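Local structure of PA0833-PD protein (Pseudomonas aeruginosa PAO1, 6JFW) at residues A7-Q12 against N53-S58; L29-N34 against V133-R138; D40-A45 against Q87-S92; E68-T73 against S108-G113; Q80-L85 against M112-P117. The protein probably anchors the outer membrane to the cell wall by binding peptidoglycan through this periplasmic OmpA C-like domain. All coordinates share one frame; numbering follows the deposited sequence.

The five contacts outline an OmpA C-like fold, one mixed sheet with helices packed on it. Contact 2 pairs strands 26-32 and 132-139 about 2 Å from the chain's centre, and contact 4 pairs strands 65-72 and 107-111; the two adjoin through 132-139 and 65-72, their centres about 9 Å apart. Contact 1 sets helix 3-12 against helix 49-61 and touches contact 2 through leucines and Met-31. Contacts 3 and 5 use crossover helix 79-99, and contacts 4 and 5 share Met-112 and Gly-113. Along the chain contacts 3, 4 and 5 fall between contact 2's segments; contact 1 closes before contacts 4 and 5 open, its centre about 27 Å from that of contact 5.

Contact 1: residues A7-Q12 against N53-S58; sequences AELRRQ and NNLANS
Leu-9 and Leu-55 meet methyl to methyl where helices 3-12 and 49-61 run nearly antiparallel, their axes 10.5 Å apart at closest approach. Gln-12 can be followed outward from helix 3-12. Its CB directs the chain toward the other helix; CG lies beside the backbone N (chi1 -70°), and an extended chi2 carries the amide across the gap. CD comes to 4.0 Å from Asn-54 CB. From there the amide divides: OE1 lies between Asn-54 O (3.9 Å) and Ser-58 CB (4.0 Å), whereas NE2 lies 3.3 Å from Asn-54 OD1. The two amide planes are 65° apart, so the groups are not stacked. One turn back, Leu-9 CD2 touches Leu-55 CD2 at 3.6 Å, the side chains crossing at about a right angle. The same Leu-9 methyl is also 3.6 Å from Ser-58 OG, whose hydroxyl is hydrogen-bonded to Gln-5 and therefore has its polar partner within helix 3-12. Beyond the leucines lies the sheet, where Leu-29 packs on Leu-55. Chemically the helix pair is graded: methyl groups meet on the buried side facing the sheet, a hydroxyl follows, and the amides of Gln-12 and Asn-54 lie on the more exposed side.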
# COMPACT_ATOMS: atom_id res chain seq x y z
N ALA A 7 4.36 -2.05 16.26
CA ALA A 7 4.41 -0.86 17.10
C ALA A 7 5.30 0.22 16.49
O ALA A 7 4.99 1.41 16.57
CB ALA A 7 4.90 -1.22 18.50
N GLU A 8 6.41 -0.19 15.87
CA GLU A 8 7.27 0.78 15.19
C GLU A 8 6.56 1.40 14.00
O GLU A 8 6.70 2.60 13.74
CB GLU A 8 8.56 0.10 14.75
CG GLU A 8 9.67 0.15 15.78
CD GLU A 8 10.77 -0.83 15.48
OE1 GLU A 8 11.12 -1.62 16.39
OE2 GLU A 8 11.28 -0.84 14.34
N LEU A 9 5.78 0.61 13.26
CA LEU A 9 5.05 1.14 12.12
C LEU A 9 3.95 2.11 12.57
O LEU A 9 3.77 3.16 11.95
CB LEU A 9 4.46 0.00 11.29
CG LEU A 9 5.51 -0.70 10.43
CD1 LEU A 9 4.96 -1.98 9.83
CD2 LEU A 9 5.98 0.24 9.34
N ARG A 10 3.22 1.77 13.63
CA ARG A 10 2.18 2.66 14.12
C ARG A 10 2.75 4.02 14.51
O ARG A 10 2.15 5.06 14.23
CB ARG A 10 1.45 2.03 15.31
CG ARG A 10 0.44 1.00 14.89
CD ARG A 10 -0.41 0.49 16.04
NE ARG A 10 -1.10 -0.73 15.62
CZ ARG A 10 -2.18 -0.74 14.84
NH1 ARG A 10 -2.70 0.40 14.40
NH2 ARG A 10 -2.73 -1.90 14.50
N ARG A 11 3.93 4.03 15.14
CA ARG A 11 4.55 5.29 15.52
C ARG A 11 4.93 6.10 14.29
O ARG A 11 4.60 7.29 14.19
CB ARG A 11 5.77 5.03 16.40
CG ARG A 11 6.30 6.28 17.07
CD ARG A 11 6.69 6.02 18.51
NE ARG A 11 7.05 7.25 19.20
CZ ARG A 11 6.42 7.74 20.26
NH1 ARG A 11 5.38 7.08 20.77
NH2 ARG A 11 6.82 8.87 20.81
N GLN A 12 5.62 5.47 13.33
CA GLN A 12 6.08 6.19 12.15
C GLN A 12 4.93 6.70 11.29
O GLN A 12 5.05 7.77 10.68
CB GLN A 12 6.99 5.30 11.30
CG GLN A 12 8.34 5.00 11.90
CD GLN A 12 9.10 3.99 11.07
OE1 GLN A 12 8.56 2.94 10.70
NE2 GLN A 12 10.35 4.30 10.74
N ASN A 53 9.83 6.61 2.75
CA ASN A 53 11.19 6.45 3.25
C ASN A 53 11.20 5.69 4.57
O ASN A 53 12.03 4.79 4.78
CB ASN A 53 11.87 7.81 3.41
CG ASN A 53 12.17 8.48 2.09
OD1 ASN A 53 12.15 7.86 1.04
ND2 ASN A 53 12.47 9.78 2.15
N ASN A 54 10.30 6.06 5.48
CA ASN A 54 10.22 5.37 6.77
C ASN A 54 9.81 3.92 6.59
O ASN A 54 10.35 3.03 7.26
CB ASN A 54 9.25 6.10 7.69
CG ASN A 54 9.88 7.29 8.38
OD1 ASN A 54 10.78 7.14 9.20
ND2 ASN A 54 9.40 8.49 8.05
N LEU A 55 8.85 3.65 5.71
CA LEU A 55 8.44 2.28 5.44
C LEU A 55 9.60 1.44 4.93
O LEU A 55 9.79 0.30 5.37
CB LEU A 55 7.28 2.26 4.44
CG LEU A 55 5.88 2.55 4.97
CD1 LEU A 55 4.86 2.49 3.85
CD2 LEU A 55 5.54 1.58 6.07
N ALA A 56 10.38 1.99 3.99
CA ALA A 56 11.51 1.25 3.45
C ALA A 56 12.52 0.90 4.54
O ALA A 56 13.08 -0.21 4.55
CB ALA A 56 12.18 2.05 2.33
N ASN A 57 12.77 1.83 5.46
CA ASN A 57 13.70 1.55 6.56
C ASN A 57 13.17 0.43 7.45
O ASN A 57 13.94 -0.43 7.89
CB ASN A 57 13.95 2.81 7.37
CG ASN A 57 14.74 3.85 6.60
OD1 ASN A 57 15.43 3.53 5.63
ND2 ASN A 57 14.65 5.10 7.03
N SER A 58 11.86 0.43 7.72
CA SER A 58 11.28 -0.64 8.52
C SER A 58 11.41 -1.99 7.83
O SER A 58 11.83 -2.98 8.44
CB SER A 58 9.81 -0.33 8.81
OG SER A 58 9.20 -1.39 9.53

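Contact 2: residues L29-N34 against V133-R138; sequences LIMPGN and VEVNLR
Leu-29 pairs with Val-135 and Met-31 with Val-133 as antiparallel hydrogen-bonded pairs, and Ile-30 faces Glu-134 between them in a non-hydrogen-bonded pair. The strand axes are 4.8 Å apart at closest approach and run at 165°. Four backbone bonds hold the ladder, among them Met-31 N to Val-133 O at 2.8 Å and Val-133 N to Met-31 O at 3.0 Å. Between the two bonded pairs, Glu-134 CA directs a CA-H...O contact at Leu-29 O, 3.2 Å away. Leu-29, Met-31, Val-133 and Val-135 share one face of the sheet. Here Leu-29 CD1 lies 4.1 Å from Val-135 CB, while Met-31 SD reaches diagonally to Val-135 CG2 at 3.9 Å. On the other face Ile-30 and Glu-134 run alongside each other in the same direction; chi2 of -72° folds the isoleucine so that its CD1 sits 3.4 Å from Glu-134 CG, against the extended acid chain. The carboxylate of Glu-134 is salt-bridged to Arg-132. Strand 132-139 is the central strand of the five, with 26-32 on one flank and 65-72 on the other, and helix 49-61 covers the leucine-valine face through Phe-59, which touches Leu-29, Val-135 and Leu-137.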
# COMPACT_ATOMS: atom_id res chain seq x y z
N LEU A 29 -0.89 -2.48 5.72
CA LEU A 29 -0.83 -1.03 5.67
C LEU A 29 -1.74 -0.54 4.55
O LEU A 29 -1.53 -0.90 3.38
CB LEU A 29 0.61 -0.56 5.45
CG LEU A 29 1.63 -1.16 6.42
CD1 LEU A 29 3.04 -1.03 5.89
CD2 LEU A 29 1.51 -0.50 7.78
N ILE A 30 -2.74 0.25 4.90
CA ILE A 30 -3.66 0.85 3.93
C ILE A 30 -3.14 2.24 3.60
O ILE A 30 -3.06 3.11 4.47
CB ILE A 30 -5.09 0.93 4.47
CG1 ILE A 30 -5.56 -0.43 4.99
CG2 ILE A 30 -6.03 1.46 3.38
CD1 ILE A 30 -5.82 -1.42 3.91
N MET A 31 -2.82 2.46 2.33
CA MET A 31 -2.37 3.77 1.87
C MET A 31 -3.42 4.37 0.95
O MET A 31 -3.53 3.96 -0.22
CB MET A 31 -1.02 3.64 1.15
CG MET A 31 0.05 3.03 2.05
SD MET A 31 1.55 2.44 1.24
CE MET A 31 1.57 3.43 -0.25
N PRO A 32 -4.24 5.31 1.43
CA PRO A 32 -5.32 5.84 0.60
C PRO A 32 -4.78 6.56 -0.62
O PRO A 32 -3.73 7.21 -0.58
CB PRO A 32 -6.06 6.81 1.53
CG PRO A 32 -5.59 6.47 2.91
CD PRO A 32 -4.20 5.93 2.76
N GLY A 33 -5.52 6.45 -1.73
CA GLY A 33 -5.06 7.06 -2.97
C GLY A 33 -4.92 8.56 -2.88
O GLY A 33 -3.99 9.14 -3.46
N ASN A 34 -5.81 9.22 -2.13
CA ASN A 34 -5.84 10.68 -2.12
C ASN A 34 -4.61 11.29 -1.46
O ASN A 34 -4.37 12.49 -1.63
CB ASN A 34 -7.10 11.17 -1.41
CG ASN A 34 -7.05 10.94 0.09
OD1 ASN A 34 -6.78 9.83 0.55
ND2 ASN A 34 -7.31 11.99 0.86
N VAL A 133 -3.68 1.62 -2.06
CA VAL A 133 -2.65 0.59 -2.18
C VAL A 133 -2.47 -0.04 -0.81
O VAL A 133 -2.40 0.67 0.20
CB VAL A 133 -1.32 1.17 -2.71
CG1 VAL A 133 -0.19 0.17 -2.50
CG2 VAL A 133 -1.45 1.51 -4.19
N GLU A 134 -2.41 -1.37 -0.78
CA GLU A 134 -2.22 -2.11 0.45
C GLU A 134 -0.87 -2.81 0.43
O GLU A 134 -0.47 -3.37 -0.60
CB GLU A 134 -3.34 -3.14 0.65
CG GLU A 134 -4.70 -2.50 0.87
CD GLU A 134 -5.82 -3.50 1.15
OE1 GLU A 134 -5.54 -4.71 1.22
OE2 GLU A 134 -6.97 -3.05 1.32
N VAL A 135 -0.16 -2.74 1.55
CA VAL A 135 1.11 -3.44 1.73
C VAL A 135 0.89 -4.50 2.80
O VAL A 135 0.69 -4.18 3.98
CB VAL A 135 2.25 -2.49 2.13
CG1 VAL A 135 3.55 -3.27 2.28
CG2 VAL A 135 2.39 -1.37 1.12
N ASN A 136 0.92 -5.76 2.40
CA ASN A 136 0.76 -6.88 3.32
C ASN A 136 2.13 -7.44 3.68
O ASN A 136 2.93 -7.75 2.80
CB ASN A 136 -0.12 -7.97 2.71
CG ASN A 136 -1.46 -7.44 2.24
OD1 ASN A 136 -2.26 -6.94 3.03
ND2 ASN A 136 -1.73 -7.56 0.94
N LEU A 137 2.38 -7.57 4.98
CA LEU A 137 3.61 -8.15 5.50
C LEU A 137 3.26 -9.49 6.14
O LEU A 137 2.57 -9.54 7.16
CB LEU A 137 4.28 -7.22 6.52
CG LEU A 137 4.64 -5.80 6.08
CD1 LEU A 137 5.15 -4.99 7.27
CD2 LEU A 137 5.66 -5.80 4.96
N ARG A 138 3.72 -10.57 5.52
CA ARG A 138 3.44 -11.92 5.97
C ARG A 138 4.70 -12.58 6.50
O ARG A 138 5.71 -12.62 5.78
CB ARG A 138 2.91 -12.73 4.83
CG ARG A 138 2.85 -14.11 5.20
CD ARG A 138 2.03 -14.73 4.20
NE ARG A 138 0.81 -15.20 4.89
CZ ARG A 138 -0.37 -15.34 4.33
NH1 ARG A 138 -0.49 -14.98 3.07
NH2 ARG A 138 -1.51 -15.73 4.94

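Contact 3: residues D40-A45 against Q87-S92; sequences DSANIA and QRRAQS
Arg-89 presents the edge of its guanidinium to the backbone of Ser-41, whose O lies near the guanidinium plane. Two nitrogens share that one oxygen in a side-on grip: NE donates to Ser-41 O at 3.0 Å and NH2 to the same atom at 3.2 Å, with N-H...O angles of 150° and 140°. The NH2 donor lies in the carbonyl plane, whereas NE is tilted from it. Asp-40 CA approaches the group obliquely, 3.5 Å from Arg-89 NH2. The arginine chain is extended from CG to NE, a shape that carries its tip from helix 79-99 along the loop to Ser-41. The next carbonyl of the loop is also taken: Ser-92 OG donates to Ala-42 O at 2.6 Å, its hydroxyl placed beside its own backbone N (chi1 -68°). Between these two anchors the methyl of Ala-42 rests on the helix, with CB 3.9 Å from Arg-88 CB. Further along, Ile-44 CD1 reaches Ser-92 O at 3.6 Å, and the isoleucine also packs on Tyr-49 and Leu-52 of helix 49-61. Within the loop, Ser-41 OG accepts from Asn-43 N in an ST turn and is bonded as well to Ala-38 O. The crossover helix 79-99 thus holds the surface loop between helices 33-36 and 49-61 by the loop's backbone: consecutive carbonyls receive side-chain donors, and the cationic arginine probably polarises the Ser-41 peptide.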
# COMPACT_ATOMS: atom_id res chain seq x y z
N ASP A 40 -5.14 11.51 -10.31
CA ASP A 40 -5.53 10.17 -10.65
C ASP A 40 -4.35 9.49 -11.32
O ASP A 40 -4.50 8.51 -12.00
CB ASP A 40 -6.79 10.15 -11.45
CG ASP A 40 -6.62 10.69 -12.80
OD1 ASP A 40 -5.69 11.47 -13.02
OD2 ASP A 40 -7.41 10.33 -13.66
N SER A 41 -3.18 10.03 -11.10
CA SER A 41 -1.97 9.51 -11.71
C SER A 41 -1.42 8.34 -10.90
O SER A 41 -1.95 7.98 -9.84
CB SER A 41 -0.92 10.61 -11.83
OG SER A 41 -0.32 10.87 -10.57
N ALA A 42 -0.35 7.75 -11.41
CA ALA A 42 0.44 6.79 -10.66
C ALA A 42 1.75 7.39 -10.14
O ALA A 42 2.62 6.64 -9.69
CB ALA A 42 0.73 5.55 -11.51
N ASN A 43 1.90 8.70 -10.22
CA ASN A 43 3.03 9.37 -9.59
C ASN A 43 2.79 9.50 -8.10
O ASN A 43 1.67 9.80 -7.66
CB ASN A 43 3.27 10.76 -10.19
CG ASN A 43 3.40 10.74 -11.70
OD1 ASN A 43 2.77 11.52 -12.40
ND2 ASN A 43 4.24 9.84 -12.21
N ILE A 44 3.84 9.30 -7.31
CA ILE A 44 3.73 9.43 -5.87
C ILE A 44 3.65 10.91 -5.50
O ILE A 44 4.33 11.76 -6.08
CB ILE A 44 4.93 8.74 -5.19
CG1 ILE A 44 4.90 7.25 -5.52
CG2 ILE A 44 4.92 8.96 -3.69
CD1 ILE A 44 6.21 6.54 -5.30
N ALA A 45 2.78 11.23 -4.54
CA ALA A 45 2.58 12.61 -4.14
C ALA A 45 3.80 13.11 -3.36
O ALA A 45 4.42 12.35 -2.61
CB ALA A 45 1.32 12.75 -3.29
N GLN A 87 -2.66 -1.75 -11.13
CA GLN A 87 -1.33 -2.29 -11.33
C GLN A 87 -0.29 -1.18 -11.43
O GLN A 87 0.81 -1.29 -10.86
CB GLN A 87 -1.30 -3.16 -12.59
CG GLN A 87 0.08 -3.42 -13.16
CD GLN A 87 0.65 -4.79 -12.80
OE1 GLN A 87 0.33 -5.34 -11.75
NE2 GLN A 87 1.48 -5.33 -13.67
N ARG A 88 -0.62 -0.10 -12.14
CA ARG A 88 0.31 1.03 -12.27
C ARG A 88 0.66 1.62 -10.92
O ARG A 88 1.81 2.00 -10.67
CB ARG A 88 -0.30 2.12 -13.16
CG ARG A 88 -0.49 1.77 -14.62
CD ARG A 88 -1.07 2.98 -15.34
NE ARG A 88 -1.86 2.62 -16.51
CZ ARG A 88 -2.51 3.50 -17.28
NH1 ARG A 88 -2.45 4.79 -17.00
NH2 ARG A 88 -3.21 3.08 -18.32
N ARG A 89 -0.33 1.74 -10.03
CA ARG A 89 -0.09 2.38 -8.74
C ARG A 89 0.74 1.50 -7.82
O ARG A 89 1.61 1.99 -7.10
CB ARG A 89 -1.43 2.78 -8.11
CG ARG A 89 -2.04 4.01 -8.77
CD ARG A 89 -3.37 4.46 -8.17
NE ARG A 89 -3.60 5.87 -8.45
CZ ARG A 89 -4.52 6.62 -7.86
NH1 ARG A 89 -5.33 6.10 -6.94
NH2 ARG A 89 -4.64 7.90 -8.18
N ALA A 90 0.50 0.18 -7.85
CA ALA A 90 1.33 -0.74 -7.08
C ALA A 90 2.76 -0.77 -7.60
O ALA A 90 3.71 -0.88 -6.82
CB ALA A 90 0.72 -2.14 -7.10
N GLN A 91 2.93 -0.66 -8.92
CA GLN A 91 4.26 -0.58 -9.52
C GLN A 91 5.04 0.60 -8.98
O GLN A 91 6.22 0.47 -8.63
CB GLN A 91 4.14 -0.49 -11.05
CG GLN A 91 5.35 0.12 -11.75
CD GLN A 91 5.23 1.63 -11.99
OE1 GLN A 91 4.15 2.14 -12.28
NE2 GLN A 91 6.35 2.34 -11.88
N SER A 92 4.40 1.77 -8.91
CA SER A 92 5.10 2.98 -8.50
C SER A 92 5.59 2.87 -7.06
O SER A 92 6.73 3.26 -6.76
CB SER A 92 4.18 4.19 -8.65
OG SER A 92 3.91 4.46 -10.01

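Contact 4: residues E68-T73 against S108-G113; sequences EIVGYT and STRGMG
Val-70 and Met-112 meet tightly, CG1 to CG at 3.4 Å, on the sheet face that also carries Glu-68, Ser-108 and Arg-110. Met-112 CG stands beside its backbone N (chi1 -69°), and bends at chi2 and chi3 turn the chain along the ring of Tyr-72, the methionine running alongside the tyrosine. Its CE lies 3.7 Å from Tyr-72 CE2 and 3.5 Å from Tyr-72 OH, approaching the ring obliquely. That hydroxyl is hydrogen-bonded to Gln-116. Toward the start of the strands, Glu-68 has CG anti to its backbone N (chi1 -158°) and then bends at chi2. This brings OE2 to 3.3 Å from Arg-110 CD. A water joins Glu-68 OE2 to Ser-108 OG, 2.9 Å from each, and donates to the carboxylate; the other carboxylate oxygen, OE1, is bonded to Asn-136. Below these side chains the parallel strands are joined by alternating bonds, the straightest from Ile-69 N to Ser-108 O at 2.8 Å (179°). Farther along, Thr-73 N donates to Gly-113 O at 2.9 Å from above the carbonyl plane. These are the two strands of a beta-alpha-beta unit, with helix 79-99 covering the opposite face at Ile-69 and Thr-109. One face thus combines an end where the methionine methyl packs on tyrosine with a polar end, where the Glu-68 carboxylate is gripped by water through OE2 and by Asn-136 through OE1, beside the apolar cluster of Val-70, Met-112 and Tyr-72.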
# COMPACT_ATOMS: atom_id res chain seq x y z
N GLU A 68 3.97 -7.80 0.08
CA GLU A 68 3.02 -7.91 -1.02
C GLU A 68 2.33 -6.57 -1.19
O GLU A 68 1.63 -6.11 -0.28
CB GLU A 68 1.99 -9.01 -0.75
CG GLU A 68 1.33 -9.55 -1.99
CD GLU A 68 -0.13 -9.92 -1.78
OE1 GLU A 68 -0.65 -9.70 -0.67
OE2 GLU A 68 -0.75 -10.43 -2.73
N ILE A 69 2.52 -5.94 -2.35
CA ILE A 69 1.95 -4.63 -2.64
C ILE A 69 0.79 -4.83 -3.61
O ILE A 69 0.97 -5.39 -4.70
CB ILE A 69 3.01 -3.68 -3.22
CG1 ILE A 69 4.16 -3.54 -2.23
CG2 ILE A 69 2.39 -2.32 -3.51
CD1 ILE A 69 5.43 -2.99 -2.83
N VAL A 70 -0.39 -4.39 -3.20
CA VAL A 70 -1.62 -4.66 -3.94
C VAL A 70 -2.34 -3.33 -4.17
O VAL A 70 -2.62 -2.60 -3.22
CB VAL A 70 -2.54 -5.64 -3.19
CG1 VAL A 70 -3.75 -5.94 -4.01
CG2 VAL A 70 -1.78 -6.92 -2.85
N GLY A 71 -2.63 -3.03 -5.43
CA GLY A 71 -3.37 -1.84 -5.80
C GLY A 71 -4.85 -2.14 -5.96
O GLY A 71 -5.23 -3.23 -6.39
N TYR A 72 -5.68 -1.16 -5.61
CA TYR A 72 -7.13 -1.30 -5.71
C TYR A 72 -7.72 -0.03 -6.30
O TYR A 72 -7.14 1.05 -6.22
CB TYR A 72 -7.79 -1.55 -4.35
CG TYR A 72 -7.42 -2.85 -3.67
CD1 TYR A 72 -6.32 -2.91 -2.82
CD2 TYR A 72 -8.17 -4.00 -3.85
CE1 TYR A 72 -5.98 -4.08 -2.18
CE2 TYR A 72 -7.84 -5.18 -3.22
CZ TYR A 72 -6.75 -5.22 -2.38
OH TYR A 72 -6.41 -6.39 -1.75
N THR A 73 -8.91 -0.18 -6.88
CA THR A 73 -9.70 0.94 -7.37
C THR A 73 -11.14 0.79 -6.89
O THR A 73 -11.52 -0.21 -6.28
CB THR A 73 -9.68 1.05 -8.90
OG1 THR A 73 -10.24 -0.14 -9.47
CG2 THR A 73 -8.27 1.24 -9.42
N SER A 108 6.42 -8.49 -4.09
CA SER A 108 5.54 -8.87 -5.18
C SER A 108 4.44 -7.82 -5.28
O SER A 108 4.06 -7.21 -4.27
CB SER A 108 4.93 -10.27 -4.98
OG SER A 108 4.01 -10.28 -3.89
N THR A 109 3.97 -7.57 -6.50
CA THR A 109 2.95 -6.55 -6.69
C THR A 109 1.83 -7.07 -7.57
O THR A 109 2.07 -7.84 -8.51
CB THR A 109 3.50 -5.26 -7.30
OG1 THR A 109 3.55 -5.37 -8.72
CG2 THR A 109 4.89 -4.97 -6.77
N ARG A 110 0.61 -6.65 -7.25
CA ARG A 110 -0.58 -6.96 -8.04
C ARG A 110 -1.43 -5.71 -8.15
O ARG A 110 -1.37 -4.81 -7.30
CB ARG A 110 -1.40 -8.08 -7.40
CG ARG A 110 -0.58 -9.04 -6.58
CD ARG A 110 -1.44 -10.13 -5.96
NE ARG A 110 -2.55 -10.51 -6.81
CZ ARG A 110 -3.83 -10.46 -6.44
NH1 ARG A 110 -4.78 -10.82 -7.27
NH2 ARG A 110 -4.14 -10.04 -5.22
N GLY A 111 -2.22 -5.65 -9.22
CA GLY A 111 -3.40 -4.81 -9.28
C GLY A 111 -4.61 -5.72 -9.12
O GLY A 111 -4.63 -6.83 -9.66
N MET A 112 -5.59 -5.25 -8.36
CA MET A 112 -6.81 -6.01 -8.15
C MET A 112 -8.05 -5.30 -8.66
O MET A 112 -9.15 -5.86 -8.59
CB MET A 112 -6.98 -6.34 -6.67
CG MET A 112 -5.95 -7.33 -6.19
SD MET A 112 -6.68 -8.94 -5.89
CE MET A 112 -7.32 -8.67 -4.25
N GLY A 113 -7.89 -4.09 -9.19
CA GLY A 113 -9.00 -3.30 -9.65
C GLY A 113 -10.06 -3.16 -8.58
O GLY A 113 -9.78 -2.87 -7.42
O HOH W 1 1.38 -11.15 -4.56

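Contact 5: residues Q80-L85 against M112-P117; sequences QHNMDL and MGPDQP
Met-83 lays its sulfur against the peptide between Met-112 and Gly-113, at the start of a type II' beta turn that runs from Met-112 to Asp-115 and leads the chain out of strand 107-111. Van der Waals packing carries the contact. Bends at chi2 (-87°) and chi3 bring Met-83 SD over to the loop, 3.4 Å from Met-112 C and 3.6 Å from Gly-113 N. One residue earlier on helix 79-99, Asn-82 points toward the turn and uses its CB, 4.1 Å from Gly-113 CA and equally far from Pro-114 CD. The asparagine and the proline ring cross at a slant, and the amide nitrogen of Asn-82 is engaged by Thr-76 O. Backbone shape makes this closeness possible: Gly-113 has a positive phi (53°) and no side chain, which lets helix and turn come to 4.1 Å between Met-83 CA and Gly-113 CA. No hydrogen bond runs directly between the two segments. Asp-115 N closes the turn on Met-112 O, and Ser-86 OG of the helix is bonded to Gly-113 N. A salt bridge from Asp-115 to Arg-79 ties the far side of the turn to the beginning of the helix. The joint thus fastens the N-terminal part of the crossover helix to the loop after the last strand of its beta-alpha-beta unit, with Asn-82 O 3.9 Å from Gly-113 CA.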
# COMPACT_ATOMS: atom_id res chain seq x y z
N GLN A 80 -11.01 -4.25 -16.92
CA GLN A 80 -9.67 -4.28 -17.51
C GLN A 80 -8.92 -2.98 -17.22
O GLN A 80 -7.75 -3.00 -16.83
CB GLN A 80 -9.76 -4.52 -19.01
CG GLN A 80 -8.61 -3.89 -19.81
CD GLN A 80 -8.71 -4.14 -21.30
OE1 GLN A 80 -8.73 -3.21 -22.10
NE2 GLN A 80 -8.77 -5.41 -21.68
N HIS A 81 -9.59 -1.84 -17.41
CA HIS A 81 -8.93 -0.55 -17.23
C HIS A 81 -8.57 -0.32 -15.76
O HIS A 81 -7.50 0.23 -15.46
CB HIS A 81 -9.82 0.57 -17.75
CG HIS A 81 -9.15 1.91 -17.77
ND1 HIS A 81 -7.96 2.14 -18.44
CD2 HIS A 81 -9.50 3.09 -17.21
CE1 HIS A 81 -7.61 3.40 -18.29
NE2 HIS A 81 -8.53 4.00 -17.55
N ASN A 82 -9.44 -0.75 -14.84
CA ASN A 82 -9.17 -0.57 -13.42
C ASN A 82 -8.01 -1.44 -12.96
O ASN A 82 -7.17 -1.01 -12.16
CB ASN A 82 -10.42 -0.88 -12.60
CG ASN A 82 -11.43 0.24 -12.63
OD1 ASN A 82 -11.07 1.41 -12.79
ND2 ASN A 82 -12.70 -0.10 -12.48
N MET A 83 -7.96 -2.69 -13.43
CA MET A 83 -6.82 -3.55 -13.12
C MET A 83 -5.53 -2.92 -13.61
O MET A 83 -4.52 -2.89 -12.89
CB MET A 83 -7.03 -4.93 -13.77
CG MET A 83 -8.27 -5.65 -13.28
SD MET A 83 -7.99 -6.63 -11.80
CE MET A 83 -6.99 -7.95 -12.47
N ASP A 84 -5.54 -2.39 -14.84
CA ASP A 84 -4.43 -1.62 -15.39
C ASP A 84 -4.02 -0.49 -14.45
O ASP A 84 -2.86 -0.40 -14.03
CB ASP A 84 -4.85 -1.07 -16.75
CG ASP A 84 -3.70 -0.51 -17.56
OD1 ASP A 84 -2.81 0.15 -16.98
OD2 ASP A 84 -3.69 -0.72 -18.78
N LEU A 85 -4.98 0.38 -14.12
CA LEU A 85 -4.68 1.54 -13.28
C LEU A 85 -4.15 1.12 -11.91
O LEU A 85 -3.21 1.72 -11.39
CB LEU A 85 -5.93 2.40 -13.12
CG LEU A 85 -6.41 3.15 -14.37
CD1 LEU A 85 -7.74 3.84 -14.09
CD2 LEU A 85 -5.37 4.16 -14.81
N MET A 112 -5.59 -5.25 -8.36
CA MET A 112 -6.81 -6.01 -8.15
C MET A 112 -8.05 -5.30 -8.66
O MET A 112 -9.15 -5.86 -8.59
CB MET A 112 -6.98 -6.34 -6.67
CG MET A 112 -5.95 -7.33 -6.19
SD MET A 112 -6.68 -8.94 -5.89
CE MET A 112 -7.32 -8.67 -4.25
N GLY A 113 -7.89 -4.09 -9.19
CA GLY A 113 -9.00 -3.30 -9.65
C GLY A 113 -10.06 -3.16 -8.58
O GLY A 113 -9.78 -2.87 -7.42
N PRO A 114 -11.32 -3.40 -8.96
CA PRO A 114 -12.44 -3.16 -8.05
C PRO A 114 -12.72 -4.29 -7.07
O PRO A 114 -13.70 -4.19 -6.32
CB PRO A 114 -13.62 -2.95 -9.01
CG PRO A 114 -13.20 -3.57 -10.33
CD PRO A 114 -11.76 -3.97 -10.25
N ASP A 115 -11.92 -5.35 -7.05
CA ASP A 115 -12.19 -6.46 -6.14
C ASP A 115 -11.85 -6.07 -4.71
O ASP A 115 -11.04 -5.18 -4.44
CB ASP A 115 -11.41 -7.70 -6.55
CG ASP A 115 -11.90 -8.30 -7.85
OD1 ASP A 115 -13.10 -8.13 -8.17
OD2 ASP A 115 -11.09 -8.94 -8.56
N GLN A 116 -12.49 -6.78 -3.78
CA GLN A 116 -12.35 -6.54 -2.34
C GLN A 116 -12.49 -5.06 -1.96
O GLN A 116 -11.57 -4.49 -1.36
CB GLN A 116 -11.02 -7.09 -1.84
CG GLN A 116 -10.78 -8.56 -2.12
CD GLN A 116 -9.45 -9.03 -1.57
OE1 GLN A 116 -8.53 -8.23 -1.36
NE2 GLN A 116 -9.34 -10.33 -1.32
N PRO A 117 -13.62 -4.43 -2.28
CA PRO A 117 -13.82 -3.06 -1.79
C PRO A 117 -13.87 -3.05 -0.26
O PRO A 117 -14.38 -3.98 0.36
CB PRO A 117 -15.17 -2.65 -2.40
CG PRO A 117 -15.83 -3.92 -2.78
CD PRO A 117 -14.75 -4.89 -3.10